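PDB 6JU4: tyrosinase from Aspergillus oryzae, which probably oxidises L-tyrosine and L-dopa to L-dopaquinone with molecular oxygen at a centre of two copper ions, a step of melanin biosynthesis. Local coordinates for residues Gly468-Ile473 with Pro544-Val549; Arg169-Val174 with Asp369-Leu374. All blocks are in the same frame, centred on the assembly; numbering follows the deposited sequence.

The two contacts lie in different parts of the chain, their centres about 32 Å apart and their nearest atoms about 17 Å apart, so neither touches the other. Interaction 2 belongs to the common central domain, where a loop packs on the start of helix 371-389, the helix that carries the copper ligand H376; the side chain of I371 stops about 10 Å from a copper ion. Interaction 1 falls in the C-terminal domain of the pro-enzyme, away from the copper site, where strand 470-478 meets the start of helix 546-555. One contact is wholly apolar, whereas the other mixes hydrogen bonds with aliphatic and aromatic packing.

Interaction 1. Residues Gly468-Ile473 with Pro544-Val549; sequences GEEDYI and PARLAV
R546 leaves the first turn of helix 546-555 and runs back along strand 470-478. R546 CB lies 3.6 Å from D471 OD1, whose charge is paired with R289 while OD2 bonds Y603. R546 CG comes within 3.5 Å of E470 O, and a bend here (chi2 -78°) lays the rest beside the strand. The guanidinium turns one face to that oxygen, which sits toward its rim. R546 NE donates to a water also within hydrogen-bonding distance of G468 O. R546 NH2 bonds G468 O directly (2.9 Å), approaching from above the carbonyl plane, while NH1 sits obliquely beside the Y472 ring. Arginine suits the place because its long aliphatic part can follow the strand past D471 and E470 to the carbonyl of G468, just ahead of it.

The helix follows strand 538-544, antiparallel neighbour of 470-478 in the C-terminal domain's sheet, I473 and P544 forming a non-hydrogen-bonded pair. The N-cap residue A545 donates its backbone N to Y472 O at 2.9 Å, and its small CB lets the backbones come close, packing on Y472 CB. One turn on, V549 CG1 stands 3.6 Å over the centre of the Y472 ring, a CH-pi contact. The ring hydroxyl bonds E470 OE2 and K553. E470 OE1 stays 4.3 Å from R546 NH2, well out of the guanidinium plane, so the arginine grips chiefly a backbone carbonyl, the carboxylate probably adding only electrostatic attraction.

Interaction 2. Residues Arg169-Val174 with Asp369-Leu374; sequences RLPILV and DPIFWL
I371 pushes its CD1 methyl among L170, P171 and V174, the three residues of segment 169-174 that it touches. I371 CD1 lies 3.9 Å from P171 CD, at that corner of the proline ring, and 4.0 Å from L170 CG. V174 CG1 is 4.1 Å from I371 CD1. Isoleucine reaches this far because its longer branch is extended, with CG1 trans to the backbone N (chi1 -160°) and chi2 also near 180°, which carries CD1 well clear of the helix backbone. The V174 and L170 side chains each meet it at roughly a right angle.

Both segments belong to the common central domain of tyrosinase, where H376 of helix 371-389 joins H332 and H336 of helix 328-340 on one copper of the dinuclear (type-3) centre. The side chain of I371 is about 8 Å from that of H336. In the turn leading into helix 371-389, D369 OD1 accepts from I371 N (2.9 Å, N-H...O angle 163°), a capping bond that ties down the backbone of the very residue making the contact. The other carboxylate oxygen, OD2, forms a salt bridge with K239. Aspartate is short enough to turn back on the nearby amide while still reaching a lysine.

One turn further along, L374 faces the same loop. L374 CD1 meets V174 CG2 at 4.0 Å, the two side chains lying alongside but running opposite ways, and comes more loosely to P171 CG at 4.4 Å. V174 thus divides its methyls between two helix residues, as its beta-branch allows. P171 and L374 also pack on I26 of helix 26-31, while L170 lies against W258 and A261 of helix 258-265.

Interaction 1. Residues Gly468-Ile473 with Pro544-Val549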
ATOM      1  N   GLY B 468      36.970  14.763  -3.521  1.00 28.01           N
ATOM      2  CA  GLY B 468      38.261  14.958  -2.878  1.00 25.87           C
ATOM      3  C   GLY B 468      38.385  14.192  -1.579  1.00 28.77           C
ATOM      4  O   GLY B 468      37.386  13.708  -1.045  1.00 29.96           O
ATOM      5  N   GLU B 469      39.605  14.071  -1.084  1.00 30.86           N
ATOM      6  CA  GLU B 469      39.941  13.271   0.080  1.00 30.31           C
ATOM      7  C   GLU B 469      39.700  14.078   1.353  1.00 30.45           C
ATOM      8  O   GLU B 469      40.607  14.668   1.945  1.00 30.43           O
ATOM      9  CB  GLU B 469      41.397  12.796   0.018  1.00 36.71           C
ATOM     10  N   GLU B 470      38.434  14.103   1.742  1.00 30.73           N
ATOM     11  CA  GLU B 470      38.005  14.719   2.987  1.00 28.58           C
ATOM     12  C   GLU B 470      36.606  14.223   3.340  1.00 23.28           C
ATOM     13  O   GLU B 470      35.890  13.716   2.476  1.00 25.89           O
ATOM     14  CB  GLU B 470      38.012  16.240   2.911  1.00 35.46           C
ATOM     15  CG  GLU B 470      36.961  16.810   1.973  1.00 42.44           C
ATOM     16  CD  GLU B 470      37.472  17.998   1.181  1.00 47.54           C
ATOM     17  OE1 GLU B 470      38.390  17.804   0.358  1.00 58.28           O
ATOM     18  OE2 GLU B 470      36.953  19.116   1.382  1.00 49.12           O
ATOM     19  N   ASP B 471      36.263  14.342   4.616  1.00 16.68           N
ATOM     20  CA  ASP B 471      34.966  13.834   5.061  1.00 14.95           C
ATOM     21  C   ASP B 471      34.220  14.940   5.789  1.00 12.79           C
ATOM     22  O   ASP B 471      34.841  15.800   6.414  1.00 17.03           O
ATOM     23  CB  ASP B 471      35.156  12.603   5.966  1.00 15.64           C
ATOM     24  CG  ASP B 471      33.825  11.896   6.185  1.00 14.63           C
ATOM     25  OD1 ASP B 471      33.083  11.700   5.198  1.00 17.39           O
ATOM     26  OD2 ASP B 471      33.475  11.531   7.328  1.00 18.72           O
ATOM     27  N   TYR B 472      32.894  14.918   5.702  1.00 13.59           N
ATOM     28  CA  TYR B 472      32.038  15.784   6.500  1.00 13.04           C
ATOM     29  C   TYR B 472      30.965  14.919   7.185  1.00 12.73           C
ATOM     30  O   TYR B 472      30.413  14.026   6.569  1.00 12.63           O
ATOM     31  CB  TYR B 472      31.337  16.857   5.668  1.00 14.23           C
ATOM     32  CG  TYR B 472      32.236  17.864   5.012  1.00 15.07           C
ATOM     33  CD1 TYR B 472      32.941  17.528   3.860  1.00 18.11           C
ATOM     34  CD2 TYR B 472      32.405  19.141   5.553  1.00 15.42           C
ATOM     35  CE1 TYR B 472      33.770  18.442   3.250  1.00 19.51           C
ATOM     36  CE2 TYR B 472      33.243  20.064   4.939  1.00 17.62           C
ATOM     37  CZ  TYR B 472      33.921  19.701   3.791  1.00 20.65           C
ATOM     38  OH  TYR B 472      34.779  20.571   3.146  1.00 24.97           O
ATOM     39  N   ILE B 473      30.695  15.261   8.447  1.00 13.20           N
ATOM     40  CA  ILE B 473      29.635  14.644   9.225  1.00 12.54           C
ATOM     41  C   ILE B 473      28.805  15.727   9.891  1.00 12.61           C
ATOM     42  O   ILE B 473      29.316  16.827  10.162  1.00 13.27           O
ATOM     43  CB  ILE B 473      30.185  13.671  10.281  1.00 12.72           C
ATOM     44  CG1 ILE B 473      31.178  14.330  11.231  1.00 14.96           C
ATOM     45  CG2 ILE B 473      30.764  12.426   9.608  1.00 15.75           C
ATOM     46  CD1 ILE B 473      31.718  13.393  12.285  1.00 20.22           C
ATOM     47  N   PRO B 544      26.081  11.183   7.776  1.00 11.52           N
ATOM     48  CA  PRO B 544      27.080  11.494   6.742  1.00 11.45           C
ATOM     49  C   PRO B 544      26.703  12.840   6.113  1.00 10.67           C
ATOM     50  O   PRO B 544      25.508  13.114   5.963  1.00 14.81           O
ATOM     51  CB  PRO B 544      26.901  10.377   5.713  1.00 12.46           C
ATOM     52  CG  PRO B 544      26.094   9.322   6.398  1.00 13.78           C
ATOM     53  CD  PRO B 544      25.247  10.014   7.437  1.00 14.35           C
ATOM     54  N   ALA B 545      27.685  13.638   5.739  1.00 11.51           N
ATOM     55  CA  ALA B 545      27.383  14.905   5.060  1.00 12.22           C
ATOM     56  C   ALA B 545      28.310  15.157   3.883  1.00 12.57           C
ATOM     57  O   ALA B 545      28.208  16.180   3.216  1.00 13.82           O
ATOM     58  CB  ALA B 545      27.426  16.060   6.059  1.00 13.70           C
ATOM     59  N   ARG B 546      29.219  14.229   3.609  1.00 12.96           N
ATOM     60  CA  ARG B 546      30.300  14.503   2.666  1.00 15.24           C
ATOM     61  C   ARG B 546      29.761  14.849   1.286  1.00 16.52           C
ATOM     62  O   ARG B 546      30.172  15.864   0.701  1.00 17.62           O
ATOM     63  CB  ARG B 546      31.234  13.296   2.575  1.00 16.21           C
ATOM     64  CG  ARG B 546      32.509  13.543   1.793  1.00 16.38           C
ATOM     65  CD  ARG B 546      32.296  13.507   0.281  1.00 19.40           C
ATOM     66  NE  ARG B 546      33.563  13.910  -0.348  1.00 22.18           N
ATOM     67  CZ  ARG B 546      33.895  15.195  -0.482  1.00 23.21           C
ATOM     68  NH1 ARG B 546      33.055  16.138  -0.070  1.00 20.50           N
ATOM     69  NH2 ARG B 546      35.056  15.515  -1.032  1.00 25.96           N
ATOM     70  N   LEU B 547      28.875  14.002   0.768  1.00 13.55           N
ATOM     71  CA  LEU B 547      28.364  14.226  -0.585  1.00 14.19           C
ATOM     72  C   LEU B 547      27.469  15.448  -0.665  1.00 14.20           C
ATOM     73  O   LEU B 547      27.589  16.249  -1.607  1.00 15.31           O
ATOM     74  CB  LEU B 547      27.664  12.967  -1.089  1.00 14.62           C
ATOM     75  CG  LEU B 547      28.568  11.744  -1.287  1.00 14.70           C
ATOM     76  CD1 LEU B 547      27.710  10.536  -1.647  1.00 14.04           C
ATOM     77  CD2 LEU B 547      29.614  12.000  -2.365  1.00 14.93           C
ATOM     78  N   ALA B 548      26.595  15.652   0.319  1.00 14.19           N
ATOM     79  CA  ALA B 548      25.734  16.829   0.298  1.00 14.07           C
ATOM     80  C   ALA B 548      26.528  18.124   0.430  1.00 13.99           C
ATOM     81  O   ALA B 548      26.143  19.147  -0.169  1.00 15.85           O
ATOM     82  CB  ALA B 548      24.708  16.704   1.413  1.00 14.88           C
ATOM     83  N   VAL B 549      27.625  18.131   1.189  1.00 14.04           N
ATOM     84  CA  VAL B 549      28.487  19.310   1.250  1.00 15.10           C
ATOM     85  C   VAL B 549      29.129  19.607  -0.103  1.00 14.85           C
ATOM     86  O   VAL B 549      29.192  20.760  -0.551  1.00 16.96           O
ATOM     87  CB  VAL B 549      29.587  19.145   2.321  1.00 15.45           C
ATOM     88  CG1 VAL B 549      30.670  20.205   2.109  1.00 17.47           C
ATOM     89  CG2 VAL B 549      28.999  19.253   3.720  1.00 15.25           C
TER
HETATM   90  O   HOH W   1      35.413  11.828  -1.164  1.00 23.79           O

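Interaction 2. Residues Arg169-Val174 with Asp369-Leu374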
ATOM      1  N   ARG B 169      15.659  -2.811   0.607  1.00 10.21           N
ATOM      2  CA  ARG B 169      14.242  -3.168   0.590  1.00 10.18           C
ATOM      3  C   ARG B 169      13.823  -3.934   1.835  1.00  9.06           C
ATOM      4  O   ARG B 169      14.648  -4.629   2.423  1.00 11.07           O
ATOM      5  CB  ARG B 169      13.931  -4.094  -0.601  1.00 11.82           C
ATOM      6  CG  ARG B 169      14.091  -3.459  -1.970  1.00 12.03           C
ATOM      7  CD  ARG B 169      13.646  -4.436  -3.048  1.00 12.32           C
ATOM      8  NE  ARG B 169      13.682  -3.825  -4.377  1.00 12.61           N
ATOM      9  CZ  ARG B 169      13.488  -4.477  -5.513  1.00 12.92           C
ATOM     10  NH1 ARG B 169      13.280  -5.790  -5.496  1.00 14.50           N
ATOM     11  NH2 ARG B 169      13.511  -3.834  -6.675  1.00 15.56           N
ATOM     12  N   LEU B 170      12.539  -3.829   2.156  1.00  9.66           N
ATOM     13  CA  LEU B 170      11.940  -4.772   3.109  1.00 10.00           C
ATOM     14  C   LEU B 170      12.075  -6.196   2.587  1.00  8.65           C
ATOM     15  O   LEU B 170      12.140  -6.409   1.367  1.00 10.01           O
ATOM     16  CB  LEU B 170      10.478  -4.396   3.288  1.00 11.52           C
ATOM     17  CG  LEU B 170      10.111  -3.303   4.292  1.00 15.91           C
ATOM     18  CD1 LEU B 170      10.879  -2.017   4.083  1.00 22.91           C
ATOM     19  CD2 LEU B 170       8.603  -3.067   4.157  1.00 17.50           C
ATOM     20  N   PRO B 171      12.100  -7.194   3.469  1.00  9.36           N
ATOM     21  CA  PRO B 171      12.231  -8.579   3.002  1.00  9.96           C
ATOM     22  C   PRO B 171      11.133  -8.969   2.029  1.00 10.38           C
ATOM     23  O   PRO B 171       9.975  -8.580   2.199  1.00 10.74           O
ATOM     24  CB  PRO B 171      12.059  -9.411   4.274  1.00 13.39           C
ATOM     25  CG  PRO B 171      12.404  -8.477   5.381  1.00 12.30           C
ATOM     26  CD  PRO B 171      12.030  -7.090   4.945  1.00  9.89           C
ATOM     27  N   ILE B 172      11.487  -9.814   1.060  1.00  9.67           N
ATOM     28  CA  ILE B 172      10.485 -10.344   0.136  1.00 10.89           C
ATOM     29  C   ILE B 172       9.269 -10.868   0.878  1.00 11.65           C
ATOM     30  O   ILE B 172       8.117 -10.567   0.587  1.00 10.99           O
ATOM     31  CB  ILE B 172      11.089 -11.481  -0.709  1.00 11.84           C
ATOM     32  CG1 ILE B 172      12.259 -10.979  -1.571  1.00 13.95           C
ATOM     33  CG2 ILE B 172      10.023 -12.136  -1.577  1.00 12.99           C
ATOM     34  CD1 ILE B 172      13.115 -12.102  -2.131  1.00 15.53           C
ATOM     35  N   LEU B 173       9.548 -11.700   1.889  1.00 12.38           N
ATOM     36  CA  LEU B 173       8.470 -12.376   2.601  1.00 12.81           C
ATOM     37  C   LEU B 173       7.528 -11.416   3.307  1.00 12.10           C
ATOM     38  O   LEU B 173       6.332 -11.691   3.414  1.00 14.72           O
ATOM     39  CB  LEU B 173       9.063 -13.310   3.665  1.00 16.37           C
ATOM     40  CG  LEU B 173       8.946 -14.786   3.364  1.00 22.74           C
ATOM     41  CD1 LEU B 173       9.571 -15.602   4.487  1.00 20.97           C
ATOM     42  CD2 LEU B 173       7.501 -15.234   3.148  1.00 19.47           C
ATOM     43  N   VAL B 174       8.080 -10.320   3.822  1.00 12.01           N
ATOM     44  CA  VAL B 174       7.207  -9.359   4.520  1.00 12.66           C
ATOM     45  C   VAL B 174       6.252  -8.660   3.576  1.00 10.75           C
ATOM     46  O   VAL B 174       5.223  -8.094   3.977  1.00 17.07           O
ATOM     47  CB  VAL B 174       8.159  -8.359   5.215  1.00 16.56           C
ATOM     48  CG1 VAL B 174       7.495  -7.048   5.561  1.00 22.03           C
ATOM     49  CG2 VAL B 174       8.728  -9.028   6.462  1.00 14.40           C
ATOM     50  N   ASP B 369       4.415  -5.483  15.057  1.00  8.49           N
ATOM     51  CA  ASP B 369       4.636  -5.722  13.621  1.00  8.24           C
ATOM     52  C   ASP B 369       5.642  -6.856  13.471  1.00  8.78           C
ATOM     53  O   ASP B 369       6.752  -6.750  14.033  1.00  8.81           O
ATOM     54  CB  ASP B 369       5.153  -4.441  12.951  1.00  9.74           C
ATOM     55  CG  ASP B 369       5.214  -4.565  11.442  1.00 10.53           C
ATOM     56  OD1 ASP B 369       5.605  -5.651  10.933  1.00 12.02           O
ATOM     57  OD2 ASP B 369       4.864  -3.581  10.732  1.00 11.62           O
ATOM     58  N   PRO B 370       5.321  -7.939  12.775  1.00  7.62           N
ATOM     59  CA  PRO B 370       6.282  -9.055  12.673  1.00  8.34           C
ATOM     60  C   PRO B 370       7.660  -8.651  12.164  1.00  8.84           C
ATOM     61  O   PRO B 370       8.650  -9.331  12.462  1.00 10.16           O
ATOM     62  CB  PRO B 370       5.589 -10.000  11.679  1.00  9.65           C
ATOM     63  CG  PRO B 370       4.118  -9.741  11.917  1.00  9.68           C
ATOM     64  CD  PRO B 370       4.028  -8.253  12.129  1.00  8.94           C
ATOM     65  N   ILE B 371       7.780  -7.575  11.389  1.00  7.76           N
ATOM     66  CA  ILE B 371       9.121  -7.155  10.939  1.00  8.81           C
ATOM     67  C   ILE B 371       9.980  -6.676  12.102  1.00  9.13           C
ATOM     68  O   ILE B 371      11.226  -6.675  11.999  1.00  8.90           O
ATOM     69  CB  ILE B 371       9.057  -6.088   9.833  1.00  9.24           C
ATOM     70  CG1 ILE B 371      10.376  -6.029   9.041  1.00 11.11           C
ATOM     71  CG2 ILE B 371       8.612  -4.736  10.394  1.00 11.09           C
ATOM     72  CD1 ILE B 371      10.365  -5.135   7.831  1.00 16.53           C
ATOM     73  N   PHE B 372       9.368  -6.264  13.216  1.00  8.61           N
ATOM     74  CA  PHE B 372      10.127  -5.813  14.383  1.00  8.33           C
ATOM     75  C   PHE B 372      11.228  -6.798  14.739  1.00  8.31           C
ATOM     76  O   PHE B 372      12.388  -6.414  14.997  1.00  8.48           O
ATOM     77  CB  PHE B 372       9.177  -5.629  15.585  1.00  8.74           C
ATOM     78  CG  PHE B 372       9.872  -5.381  16.899  1.00  8.12           C
ATOM     79  CD1 PHE B 372      10.322  -6.430  17.702  1.00  8.88           C
ATOM     80  CD2 PHE B 372      10.038  -4.063  17.339  1.00  9.18           C
ATOM     81  CE1 PHE B 372      10.923  -6.196  18.937  1.00 11.01           C
ATOM     82  CE2 PHE B 372      10.623  -3.816  18.564  1.00 10.34           C
ATOM     83  CZ  PHE B 372      11.057  -4.877  19.345  1.00 11.63           C
ATOM     84  N   TRP B 373      10.851  -8.073  14.795  1.00  9.53           N
ATOM     85  CA  TRP B 373      11.782  -9.103  15.277  1.00  8.35           C
ATOM     86  C   TRP B 373      12.932  -9.329  14.300  1.00  8.59           C
ATOM     87  O   TRP B 373      14.055  -9.659  14.708  1.00  9.97           O
ATOM     88  CB  TRP B 373      10.982 -10.407  15.475  1.00  9.54           C
ATOM     89  CG  TRP B 373       9.773 -10.134  16.349  1.00  8.20           C
ATOM     90  CD1 TRP B 373       8.522  -9.826  15.884  1.00  8.41           C
ATOM     91  CD2 TRP B 373       9.695 -10.145  17.776  1.00  8.85           C
ATOM     92  NE1 TRP B 373       7.657  -9.642  16.944  1.00  9.19           N
ATOM     93  CE2 TRP B 373       8.356  -9.828  18.113  1.00  9.67           C
ATOM     94  CE3 TRP B 373      10.609 -10.384  18.818  1.00  9.62           C
ATOM     95  CZ2 TRP B 373       7.916  -9.747  19.439  1.00  9.70           C
ATOM     96  CZ3 TRP B 373      10.174 -10.301  20.128  1.00  9.82           C
ATOM     97  CH2 TRP B 373       8.831  -9.984  20.431  1.00  9.42           C
ATOM     98  N   LEU B 374      12.642  -9.180  13.005  1.00  9.23           N
ATOM     99  CA  LEU B 374      13.647  -9.343  11.962  1.00  8.62           C
ATOM    100  C   LEU B 374      14.632  -8.173  11.952  1.00  8.02           C
ATOM    101  O   LEU B 374      15.826  -8.371  11.712  1.00  9.38           O
ATOM    102  CB  LEU B 374      12.950  -9.463  10.598  1.00  8.19           C
ATOM    103  CG  LEU B 374      11.878 -10.550  10.496  1.00  9.30           C
ATOM    104  CD1 LEU B 374      11.282 -10.543   9.095  1.00 11.45           C
ATOM    105  CD2 LEU B 374      12.425 -11.929  10.861  1.00 12.96           C
TER